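Local coordinates for protein monoglyceride lipase (Saccharomyces cerevisiae, PDB 4ZWN) that hydrolyses monoacylglycerols to free fatty acids and glycerol, and also takes part in the breakdown of fatty acid ethyl esters, at residues L191-S196 against S232-H237. The protein carries 2 engineered substitutions. Numbering follows the deposited sequence.
Engineered in segment 191-196: Ser196 (natural residue Leu).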
ATOM      1  N   LEU A 191     -18.080  -4.876 -13.244  1.00 36.79           N
ATOM      2  CA  LEU A 191     -18.953  -5.583 -14.175  1.00 41.87           C
ATOM      3  C   LEU A 191     -19.258  -4.753 -15.419  1.00 40.88           C
ATOM      4  O   LEU A 191     -19.453  -5.301 -16.505  1.00 42.47           O
ATOM      5  CB  LEU A 191     -20.259  -5.973 -13.482  1.00 41.17           C
ATOM      6  CG  LEU A 191     -20.407  -7.403 -12.957  1.00 45.02           C
ATOM      7  CD1 LEU A 191     -19.148  -7.884 -12.258  1.00 42.85           C
ATOM      8  CD2 LEU A 191     -21.596  -7.474 -12.014  1.00 44.72           C
ATOM      9  N   LEU A 192     -19.293  -3.432 -15.254  1.00 36.16           N
ATOM     10  CA  LEU A 192     -19.631  -2.521 -16.350  1.00 41.37           C
ATOM     11  C   LEU A 192     -18.414  -1.804 -16.925  1.00 40.98           C
ATOM     12  O   LEU A 192     -18.554  -0.933 -17.780  1.00 33.82           O
ATOM     13  CB  LEU A 192     -20.654  -1.480 -15.883  1.00 33.68           C
ATOM     14  CG  LEU A 192     -22.047  -1.979 -15.497  1.00 32.53           C
ATOM     15  CD1 LEU A 192     -22.954  -0.824 -15.096  1.00 43.00           C
ATOM     16  CD2 LEU A 192     -22.658  -2.766 -16.635  1.00 32.86           C
ATOM     17  N   ALA A 193     -17.227  -2.182 -16.460  1.00 34.65           N
ATOM     18  CA  ALA A 193     -15.990  -1.498 -16.836  1.00 37.30           C
ATOM     19  C   ALA A 193     -15.718  -1.532 -18.340  1.00 39.47           C
ATOM     20  O   ALA A 193     -15.562  -0.485 -18.956  1.00 42.13           O
ATOM     21  CB  ALA A 193     -14.821  -2.096 -16.088  1.00 37.32           C
ATOM     22  N   LYS A 194     -15.649  -2.727 -18.921  1.00 40.22           N
ATOM     23  CA  LYS A 194     -15.406  -2.884 -20.355  1.00 48.71           C
ATOM     24  C   LYS A 194     -16.292  -1.950 -21.194  1.00 51.37           C
ATOM     25  O   LYS A 194     -15.786  -1.203 -22.033  1.00 51.62           O
ATOM     26  CB  LYS A 194     -15.625  -4.342 -20.771  1.00 52.07           C
ATOM     27  CG  LYS A 194     -14.363  -5.066 -21.233  1.00 60.80           C
ATOM     28  CD  LYS A 194     -14.000  -4.719 -22.673  1.00 61.73           C
ATOM     29  CE  LYS A 194     -12.868  -5.602 -23.173  1.00 63.16           C
ATOM     30  NZ  LYS A 194     -13.077  -7.015 -22.751  1.00 66.22           N
ATOM     31  N   PHE A 195     -17.600  -1.985 -20.942  1.00 47.99           N
ATOM     32  CA  PHE A 195     -18.586  -1.154 -21.647  1.00 51.45           C
ATOM     33  C   PHE A 195     -18.375   0.344 -21.389  1.00 43.29           C
ATOM     34  O   PHE A 195     -18.340   1.147 -22.324  1.00 49.63           O
ATOM     35  CB  PHE A 195     -20.007  -1.567 -21.214  1.00 55.69           C
ATOM     36  CG  PHE A 195     -21.124  -1.077 -22.125  1.00 65.31           C
ATOM     37  CD1 PHE A 195     -21.856  -1.983 -22.879  1.00 65.36           C
ATOM     38  CD2 PHE A 195     -21.472   0.268 -22.190  1.00 65.17           C
ATOM     39  CE1 PHE A 195     -22.896  -1.558 -23.698  1.00 75.05           C
ATOM     40  CE2 PHE A 195     -22.507   0.700 -23.011  1.00 63.05           C
ATOM     41  CZ  PHE A 195     -23.218  -0.213 -23.764  1.00 70.54           C
ATOM     42  N   SER A 196     -18.264   0.709 -20.113  1.00 41.67           N
ATOM     43  CA  SER A 196     -18.182   2.109 -19.695  1.00 36.67           C
ATOM     44  C   SER A 196     -16.970   2.374 -18.796  1.00 41.49           C
ATOM     45  O   SER A 196     -17.118   2.578 -17.589  1.00 43.92           O
ATOM     46  CB  SER A 196     -19.458   2.510 -18.953  1.00 36.09           C
ATOM     47  OG  SER A 196     -20.615   1.984 -19.582  1.00 49.62           O
ATOM     48  N   SER A 232     -12.369   5.613 -11.573  1.00 29.46           N
ATOM     49  CA  SER A 232     -12.981   5.198 -12.831  1.00 35.02           C
ATOM     50  C   SER A 232     -13.309   3.712 -12.797  1.00 35.80           C
ATOM     51  O   SER A 232     -12.681   2.955 -12.060  1.00 36.66           O
ATOM     52  CB  SER A 232     -12.060   5.499 -14.011  1.00 33.39           C
ATOM     53  OG  SER A 232     -10.966   4.598 -14.037  1.00 34.76           O
ATOM     54  N   PHE A 233     -14.289   3.297 -13.595  1.00 38.02           N
ATOM     55  CA  PHE A 233     -14.652   1.887 -13.682  1.00 34.71           C
ATOM     56  C   PHE A 233     -13.451   1.048 -14.114  1.00 33.48           C
ATOM     57  O   PHE A 233     -13.261  -0.068 -13.633  1.00 30.11           O
ATOM     58  CB  PHE A 233     -15.819   1.675 -14.654  1.00 35.72           C
ATOM     59  CG  PHE A 233     -17.165   2.032 -14.082  1.00 38.87           C
ATOM     60  CD1 PHE A 233     -17.269   2.664 -12.855  1.00 34.32           C
ATOM     61  CD2 PHE A 233     -18.329   1.721 -14.770  1.00 35.76           C
ATOM     62  CE1 PHE A 233     -18.505   2.990 -12.330  1.00 34.74           C
ATOM     63  CE2 PHE A 233     -19.567   2.041 -14.248  1.00 34.25           C
ATOM     64  CZ  PHE A 233     -19.656   2.675 -13.026  1.00 27.85           C
ATOM     65  N   ARG A 234     -12.642   1.596 -15.016  1.00 30.51           N
ATOM     66  CA  ARG A 234     -11.463   0.892 -15.510  1.00 36.84           C
ATOM     67  C   ARG A 234     -10.472   0.679 -14.374  1.00 34.12           C
ATOM     68  O   ARG A 234      -9.960  -0.424 -14.191  1.00 32.46           O
ATOM     69  CB  ARG A 234     -10.818   1.662 -16.670  1.00 24.85           C
ATOM     70  CG  ARG A 234      -9.546   1.037 -17.260  1.00 29.25           C
ATOM     71  CD  ARG A 234      -9.591  -0.490 -17.333  1.00 33.59           C
ATOM     72  NE  ARG A 234     -10.644  -1.013 -18.198  1.00 37.00           N
ATOM     73  CZ  ARG A 234     -11.053  -2.279 -18.181  1.00 44.51           C
ATOM     74  NH1 ARG A 234     -10.502  -3.143 -17.338  1.00 42.35           N
ATOM     75  NH2 ARG A 234     -12.014  -2.682 -19.000  1.00 47.59           N
ATOM     76  N   GLN A 235     -10.216   1.734 -13.609  1.00 34.63           N
ATOM     77  CA  GLN A 235      -9.326   1.652 -12.457  1.00 30.39           C
ATOM     78  C   GLN A 235      -9.829   0.627 -11.446  1.00 38.66           C
ATOM     79  O   GLN A 235      -9.083  -0.257 -11.016  1.00 37.59           O
ATOM     80  CB  GLN A 235      -9.188   3.018 -11.782  1.00 33.52           C
ATOM     81  CG  GLN A 235      -8.373   2.985 -10.499  1.00 35.05           C
ATOM     82  CD  GLN A 235      -8.519   4.251  -9.673  1.00 34.33           C
ATOM     83  OE1 GLN A 235      -9.590   4.846  -9.617  1.00 36.16           O
ATOM     84  NE2 GLN A 235      -7.436   4.664  -9.025  1.00 34.13           N
ATOM     85  N   ILE A 236     -11.101   0.755 -11.078  1.00 32.51           N
ATOM     86  CA  ILE A 236     -11.707  -0.105 -10.070  1.00 32.54           C
ATOM     87  C   ILE A 236     -11.700  -1.577 -10.490  1.00 38.99           C
ATOM     88  O   ILE A 236     -11.320  -2.449  -9.707  1.00 36.63           O
ATOM     89  CB  ILE A 236     -13.146   0.344  -9.763  1.00 32.18           C
ATOM     90  CG1 ILE A 236     -13.132   1.762  -9.190  1.00 32.98           C
ATOM     91  CG2 ILE A 236     -13.811  -0.612  -8.787  1.00 30.47           C
ATOM     92  CD1 ILE A 236     -14.496   2.388  -9.070  1.00 28.82           C
ATOM     93  N   HIS A 237     -12.109  -1.846 -11.726  1.00 32.50           N
ATOM     94  CA  HIS A 237     -12.100  -3.203 -12.260  1.00 33.03           C
ATOM     95  C   HIS A 237     -10.718  -3.830 -12.167  1.00 35.24           C
ATOM     96  O   HIS A 237     -10.572  -4.997 -11.803  1.00 30.09           O
ATOM     97  CB  HIS A 237     -12.563  -3.208 -13.716  1.00 31.59           C
ATOM     98  CG  HIS A 237     -12.419  -4.535 -14.399  1.00 33.18           C
ATOM     99  ND1 HIS A 237     -11.234  -4.959 -14.963  1.00 29.63           N
ATOM    100  CD2 HIS A 237     -13.315  -5.525 -14.621  1.00 27.57           C
ATOM    101  CE1 HIS A 237     -11.405  -6.156 -15.495  1.00 30.81           C
ATOM    102  NE2 HIS A 237     -12.661  -6.522 -15.302  1.00 30.26           N
TER
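Ala193 sets its methyl group against the first turn of helix 233-248, where CB lies 3.5 Å from CB of His237 and equally near the carbonyl oxygen of Phe233. The two backbones come close here, with the CA atoms of Ala193 and Phe233 4.8 Å apart. That carbonyl is already engaged by the backbone N of His237 within the helix, so the methyl packs against a bonded turn. No hydrogen bond crosses between the two segments, and the fit rests on van der Waals contact.

Phe233 buries the largest area. Its ring stands beside the backbone N, anti to the carbonyl carbon (chi1 -78°), and its CD2-CE2 side meets the loop: CE2 of Phe233 is 4.0 Å from CB of Leu192, and the carbonyl oxygen of Leu192 lies at the ring edge, near its plane. The carbonyl oxygen of Ser196, an engineered residue, approaches the ring obliquely, 3.2 Å from CD2 of Phe233.

Arg234 reaches round the other flank of Ala193. Bends at chi2 (38°) and chi3 (62°) fold its chain back toward the loop, placing one guanidinium face over the alanine CB, offset toward the rim. NH2 of Arg234 lies 3.6 Å from the backbone N of Lys194, while NH1 forms a salt bridge with Asp238, which probably eases the repulsion from Lys194, whose side chain runs alongside and points the same way.

The loop follows helix 185-191 and leads into strand 200-201, which pairs antiparallel with strand 231-232. Ser232 ends that second strand and N-caps helix 233-248, its OG accepting from Gln235 N. The loop packs on the first turn of that helix, away from the probable Ser-His-Asp triad of this alpha/beta hydrolase, with Ala189 and Ile201 also packing on Phe233 and Pro190 on His237.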